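Local coordinates for hypothetical protein Atu0240 (Agrobacterium tumefaciens str. C58, PDB 2GAX), which is of unknown function but belongs to the DUF2000 family, placed in the same clan as PTH2-type peptidyl-tRNA hydrolases, at residues Tyr85-Phe90 and Lys111-Ala116; Glu36-Pro41 and Tyr50-Ile55. All blocks are in the same frame, centred on the assembly; numbering follows the deposited sequence.

Contact 1. Residues Tyr85-Phe90 and Lys111-Ala116; sequences YIEEMF and KVVGMA
V113 sets its two methyls against the bend where segment 85-90 passes from strand into a 3-10 segment. With CG1 anti to the carbonyl carbon (chi1 -60°), CG2 falls between the backbone N and the carbonyl carbon and approaches the Y85 ring obliquely, 3.5 Å from CD2; the F90 side chain points the other way, to meet CG2 with CE2 at 4.0 Å, again obliquely to the ring. V113 CG1 points instead at the start of the 3-10 segment, 3.6 Å from E87 N. The two rings also touch each other: Y85 CE2 stands over the centre of one face of F90, while a face of Y85 is covered by the terminal methyl of selenomethionine M89. V22 of helix 16-33 touches both Y85 and F90. The backbones form a classic beta bulge between strands 83-86 and 112-120, with V113 and G114 both opposite Y85. Y85 O accepts two bonds, a short one from V113 N (2.8 Å), in the carbonyl plane, and a longer one from G114 N (3.2 Å); Y85 N returns a bond to G114 O. Beyond the bulge I86 pairs with V112, their side chains diverging, and E87 N reaches K111 O at 2.9 Å, almost in line with the carbonyl. K111 crosses E87 obliquely and E88 at about a right angle, with CD 4.0 Å from both E87 OE1 and E88 OE2. E87 leaves the backbone with CG opposite N (chi1 -166°) and runs on extended, which carries OE1 to a salt bridge with R11. The ammonium of K111 lies near E88 without reaching salt-bridge distance, and a water links E88 OE1 to K111 N.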
loop_
_atom_site.group_PDB
_atom_site.type_symbol
_atom_site.label_atom_id
_atom_site.label_comp_id
_atom_site.label_asym_id
_atom_site.label_seq_id
_atom_site.Cartn_x
_atom_site.Cartn_y
_atom_site.Cartn_z
ATOM N N TYR A 85 -1.478 -6.585 -2.817
ATOM C CA TYR A 85 -2.583 -7.396 -2.303
ATOM C C TYR A 85 -3.468 -7.712 -3.506
ATOM O O TYR A 85 -3.905 -6.798 -4.212
ATOM C CB TYR A 85 -3.354 -6.567 -1.267
ATOM C CG TYR A 85 -4.217 -7.327 -0.276
ATOM C CD1 TYR A 85 -3.997 -7.203 1.103
ATOM C CD2 TYR A 85 -5.263 -8.158 -0.707
ATOM C CE1 TYR A 85 -4.796 -7.898 2.031
ATOM C CE2 TYR A 85 -6.063 -8.836 0.203
ATOM C CZ TYR A 85 -5.823 -8.708 1.557
ATOM O OH TYR A 85 -6.635 -9.383 2.445
ATOM N N ILE A 86 -3.690 -9.000 -3.764
ATOM C CA ILE A 86 -4.528 -9.451 -4.885
ATOM C C ILE A 86 -5.863 -9.982 -4.356
ATOM O O ILE A 86 -5.972 -10.337 -3.191
ATOM C CB ILE A 86 -3.840 -10.530 -5.795
ATOM C CG1 ILE A 86 -3.560 -11.839 -5.027
ATOM C CG2 ILE A 86 -2.537 -9.988 -6.407
ATOM C CD1 ILE A 86 -3.243 -13.033 -5.935
ATOM N N GLU A 87 -6.865 -10.025 -5.232
ATOM C CA GLU A 87 -8.221 -10.423 -4.867
ATOM C C GLU A 87 -8.298 -11.793 -4.188
ATOM O O GLU A 87 -9.045 -11.975 -3.221
ATOM C CB GLU A 87 -9.107 -10.415 -6.113
ATOM C CG GLU A 87 -10.614 -10.480 -5.822
ATOM C CD GLU A 87 -11.449 -10.404 -7.091
ATOM O OE1 GLU A 87 -11.258 -9.459 -7.872
ATOM O OE2 GLU A 87 -12.289 -11.311 -7.309
ATOM N N GLU A 88 -7.519 -12.746 -4.696
ATOM C CA GLU A 88 -7.561 -14.113 -4.212
ATOM C C GLU A 88 -7.123 -14.221 -2.765
ATOM O O GLU A 88 -7.476 -15.182 -2.096
ATOM C CB GLU A 88 -6.717 -15.040 -5.086
ATOM C CG GLU A 88 -7.337 -15.414 -6.424
ATOM C CD GLU A 88 -7.274 -14.319 -7.476
ATOM O OE1 GLU A 88 -6.643 -13.257 -7.252
ATOM O OE2 GLU A 88 -7.858 -14.532 -8.550
HETATM N N MSE A 89 -6.368 -13.235 -2.275
HETATM C CA MSE A 89 -5.912 -13.246 -0.879
HETATM C C MSE A 89 -7.031 -13.030 0.152
HETATM O O MSE A 89 -6.815 -13.199 1.350
HETATM C CB MSE A 89 -4.765 -12.252 -0.672
HETATM C CG MSE A 89 -3.495 -12.717 -1.343
HETATM SE SE MSE A 89 -2.156 -11.297 -1.505
HETATM C CE MSE A 89 -2.094 -10.668 0.348
ATOM N N PHE A 90 -8.209 -12.645 -0.328
ATOM C CA PHE A 90 -9.413 -12.566 0.509
ATOM C C PHE A 90 -9.965 -13.941 0.882
ATOM O O PHE A 90 -10.803 -14.043 1.780
ATOM C CB PHE A 90 -10.510 -11.762 -0.206
ATOM C CG PHE A 90 -10.305 -10.275 -0.155
ATOM C CD1 PHE A 90 -10.134 -9.625 1.060
ATOM C CD2 PHE A 90 -10.315 -9.516 -1.325
ATOM C CE1 PHE A 90 -9.954 -8.238 1.108
ATOM C CE2 PHE A 90 -10.128 -8.123 -1.284
ATOM C CZ PHE A 90 -9.942 -7.497 -0.072
ATOM N N LYS A 111 -5.227 -9.906 -10.274
ATOM C CA LYS A 111 -6.314 -8.977 -9.967
ATOM C C LYS A 111 -5.906 -8.210 -8.716
ATOM O O LYS A 111 -6.294 -8.559 -7.616
ATOM C CB LYS A 111 -7.641 -9.709 -9.757
ATOM C CG LYS A 111 -8.154 -10.422 -10.989
ATOM C CD LYS A 111 -9.221 -11.460 -10.626
ATOM C CE LYS A 111 -10.105 -11.782 -11.825
ATOM N NZ LYS A 111 -10.457 -13.237 -11.882
ATOM N N VAL A 112 -5.058 -7.200 -8.897
ATOM C CA VAL A 112 -4.608 -6.387 -7.777
ATOM C C VAL A 112 -5.778 -5.612 -7.205
ATOM O O VAL A 112 -6.541 -4.981 -7.944
ATOM C CB VAL A 112 -3.492 -5.407 -8.158
ATOM C CG1 VAL A 112 -3.040 -4.614 -6.934
ATOM C CG2 VAL A 112 -2.302 -6.168 -8.737
ATOM N N VAL A 113 -5.921 -5.690 -5.885
ATOM C CA VAL A 113 -6.926 -4.900 -5.180
ATOM C C VAL A 113 -6.312 -3.740 -4.387
ATOM O O VAL A 113 -7.012 -2.823 -3.969
ATOM C CB VAL A 113 -7.852 -5.785 -4.318
ATOM C CG1 VAL A 113 -8.573 -6.802 -5.218
ATOM C CG2 VAL A 113 -7.067 -6.515 -3.214
ATOM N N GLY A 114 -4.996 -3.766 -4.203
ATOM C CA GLY A 114 -4.316 -2.658 -3.535
ATOM C C GLY A 114 -2.819 -2.742 -3.701
ATOM O O GLY A 114 -2.273 -3.825 -3.865
HETATM N N MSE A 115 -2.175 -1.581 -3.660
HETATM C CA MSE A 115 -0.722 -1.466 -3.677
HETATM C C MSE A 115 -0.323 -0.255 -2.856
HETATM O O MSE A 115 -1.049 0.744 -2.812
HETATM C CB MSE A 115 -0.201 -1.304 -5.103
HETATM C CG MSE A 115 1.322 -1.323 -5.222
HETATM SE SE MSE A 115 1.921 -1.031 -7.088
HETATM C CE MSE A 115 2.357 0.870 -6.998
ATOM N N ALA A 116 0.817 -0.345 -2.190
ATOM C CA ALA A 116 1.393 0.815 -1.531
ATOM C C ALA A 116 2.840 0.876 -1.882
ATOM O O ALA A 116 3.494 -0.155 -2.044
ATOM C CB ALA A 116 1.258 0.740 -0.017
HETATM O O HOH W 1 -4.953 -12.523 -8.982
#

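Contact 2. Residues Glu36-Pro41 and Tyr50-Ile55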
loop_
_atom_site.group_PDB
_atom_site.type_symbol
_atom_site.label_atom_id
_atom_site.label_comp_id
_atom_site.label_asym_id
_atom_site.label_seq_id
_atom_site.Cartn_x
_atom_site.Cartn_y
_atom_site.Cartn_z
ATOM N N GLU A 36 12.541 3.269 9.602
ATOM C CA GLU A 36 12.914 4.657 9.884
ATOM C C GLU A 36 11.737 5.659 9.873
ATOM O O GLU A 36 11.863 6.773 10.399
ATOM C CB GLU A 36 14.003 5.112 8.894
ATOM C CG GLU A 36 15.330 4.359 9.026
ATOM C CD GLU A 36 15.374 3.010 8.278
ATOM O OE1 GLU A 36 14.454 2.684 7.488
ATOM O OE2 GLU A 36 16.359 2.265 8.493
ATOM N N ILE A 37 10.593 5.279 9.299
ATOM C CA ILE A 37 9.428 6.188 9.305
ATOM C C ILE A 37 8.746 6.285 10.681
ATOM O O ILE A 37 7.996 7.212 10.944
ATOM C CB ILE A 37 8.391 5.899 8.163
ATOM C CG1 ILE A 37 7.622 4.600 8.407
ATOM C CG2 ILE A 37 9.068 5.896 6.776
ATOM C CD1 ILE A 37 6.306 4.473 7.604
ATOM N N ILE A 38 9.035 5.340 11.573
ATOM C CA ILE A 38 8.416 5.338 12.881
ATOM C C ILE A 38 9.072 6.380 13.794
ATOM O O ILE A 38 10.295 6.400 13.950
ATOM C CB ILE A 38 8.455 3.924 13.504
ATOM C CG1 ILE A 38 7.657 2.911 12.645
ATOM C CG2 ILE A 38 8.004 3.946 14.959
ATOM C CD1 ILE A 38 6.241 3.303 12.285
ATOM N N GLY A 39 8.261 7.246 14.394
ATOM C CA GLY A 39 8.808 8.253 15.305
ATOM C C GLY A 39 8.865 7.917 16.778
ATOM O O GLY A 39 9.023 6.754 17.168
ATOM N N GLU A 40 8.745 8.960 17.593
ATOM C CA GLU A 40 8.744 8.879 19.060
ATOM C C GLU A 40 7.364 8.445 19.579
ATOM O O GLU A 40 6.366 8.674 18.910
ATOM C CB GLU A 40 9.088 10.266 19.617
ATOM C CG GLU A 40 10.569 10.579 19.581
ATOM C CD GLU A 40 11.323 9.704 20.563
ATOM O OE1 GLU A 40 11.237 9.969 21.790
ATOM O OE2 GLU A 40 11.977 8.737 20.107
ATOM N N PRO A 41 7.294 7.824 20.783
ATOM C CA PRO A 41 5.959 7.444 21.241
ATOM C C PRO A 41 5.035 8.633 21.525
ATOM O O PRO A 41 5.491 9.713 21.910
ATOM C CB PRO A 41 6.228 6.683 22.548
ATOM C CG PRO A 41 7.696 6.288 22.478
ATOM C CD PRO A 41 8.341 7.426 21.749
ATOM N N TYR A 50 1.633 5.712 24.180
ATOM C CA TYR A 50 1.038 4.965 23.065
ATOM C C TYR A 50 2.075 4.639 22.001
ATOM O O TYR A 50 3.193 5.162 22.037
ATOM C CB TYR A 50 -0.133 5.757 22.462
ATOM C CG TYR A 50 -1.173 6.156 23.478
ATOM C CD1 TYR A 50 -2.305 5.379 23.686
ATOM C CD2 TYR A 50 -1.009 7.304 24.257
ATOM C CE1 TYR A 50 -3.263 5.744 24.623
ATOM C CE2 TYR A 50 -1.957 7.678 25.198
ATOM C CZ TYR A 50 -3.079 6.889 25.382
ATOM O OH TYR A 50 -4.030 7.247 26.309
ATOM N N ASN A 51 1.717 3.766 21.062
ATOM C CA ASN A 51 2.646 3.358 20.012
ATOM C C ASN A 51 3.163 4.567 19.260
ATOM O O ASN A 51 2.404 5.510 19.050
ATOM C CB ASN A 51 1.976 2.407 19.014
ATOM C CG ASN A 51 1.739 1.019 19.588
ATOM O OD1 ASN A 51 0.782 0.317 19.213
ATOM N ND2 ASN A 51 2.622 0.602 20.467
ATOM N N PRO A 52 4.441 4.531 18.832
ATOM C CA PRO A 52 4.875 5.577 17.910
ATOM C C PRO A 52 4.290 5.278 16.529
ATOM O O PRO A 52 3.983 4.115 16.234
ATOM C CB PRO A 52 6.386 5.425 17.897
ATOM C CG PRO A 52 6.625 3.952 18.158
ATOM C CD PRO A 52 5.508 3.554 19.120
ATOM N N LEU A 53 4.101 6.306 15.711
ATOM C CA LEU A 53 3.453 6.135 14.398
ATOM C C LEU A 53 4.362 6.642 13.282
ATOM O O LEU A 53 5.425 7.190 13.563
ATOM C CB LEU A 53 2.101 6.878 14.365
ATOM C CG LEU A 53 1.078 6.710 15.512
ATOM C CD1 LEU A 53 -0.154 7.593 15.265
ATOM C CD2 LEU A 53 0.648 5.249 15.767
ATOM N N SER A 54 3.952 6.465 12.024
ATOM C CA SER A 54 4.678 7.039 10.891
ATOM C C SER A 54 4.798 8.535 11.074
ATOM O O SER A 54 3.822 9.207 11.438
ATOM C CB SER A 54 3.971 6.755 9.559
ATOM O OG SER A 54 4.638 7.442 8.493
ATOM N N ILE A 55 6.000 9.049 10.853
ATOM C CA ILE A 55 6.220 10.481 10.883
ATOM C C ILE A 55 5.892 11.104 9.529
ATOM O O ILE A 55 5.806 12.324 9.410
ATOM C CB ILE A 55 7.676 10.831 11.285
ATOM C CG1 ILE A 55 8.688 10.215 10.308
ATOM C CG2 ILE A 55 7.918 10.402 12.715
ATOM C CD1 ILE A 55 10.146 10.646 10.551
HETATM O O HOH W 2 5.630 8.784 16.336
#
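P52 turns its ring toward segment 36-41 and is the residue most covered by this contact. Its CG presses on I38 CG2 at 3.5 Å, a tight carbon pair, and its CB lies 3.0 Å from G39 O. The I38 methyl gets there because CG2 stands anti to the backbone N. At the other end I37 and I55 are joined mainly through the backbone: I55 N donates to I37 O at 2.7 Å, with an N-H...O angle of 159°. I55 CG1, set between its own backbone N and carbonyl carbon (chi1 59°), comes within 3.1 Å of the same I37 O, which also receives a CA-H contact from S54. I55 CG2 lies against G39 CA at 3.5 Å, while I37 CD1 reaches across to the hydroxyl of S54, itself hydrogen-bonded to Q56 O. V31 of helix 16-33 touches both I37 and I38. G39 N donates to L53 O, a water bridges E40 O and L53 N, and P41 CB, 3.4 Å from Y50 O, continues the contact toward the hairpin. These are two loop segments, roughly antiparallel (145° apart end to end) and joined by a single bridge, I38 with S54, at the base of the small hairpin of strands 42-43 and 49-50, a surface excursion between helix 16-33 and strand 58-63.

Overall arrangement
Contact 1 and contact 2 lie on opposite sides of the chain's centre, about 27 Å apart between their own centres, with nearest atoms about 10 Å apart. They follow in series along the chain, contact 2 closing before contact 1 opens. Helix 16-33 touches both, mainly along its first half in contact 1 and near its end in contact 2. Contact 1 belongs to the edge of the five-stranded mixed sheet, where 83-86 is an outermost strand, and is partly buried. Contact 2 is a surface contact about 18 Å from the chain's centre, against about 10 Å for contact 1. With the function unknown, there is no established active site or ligand to which either can be related.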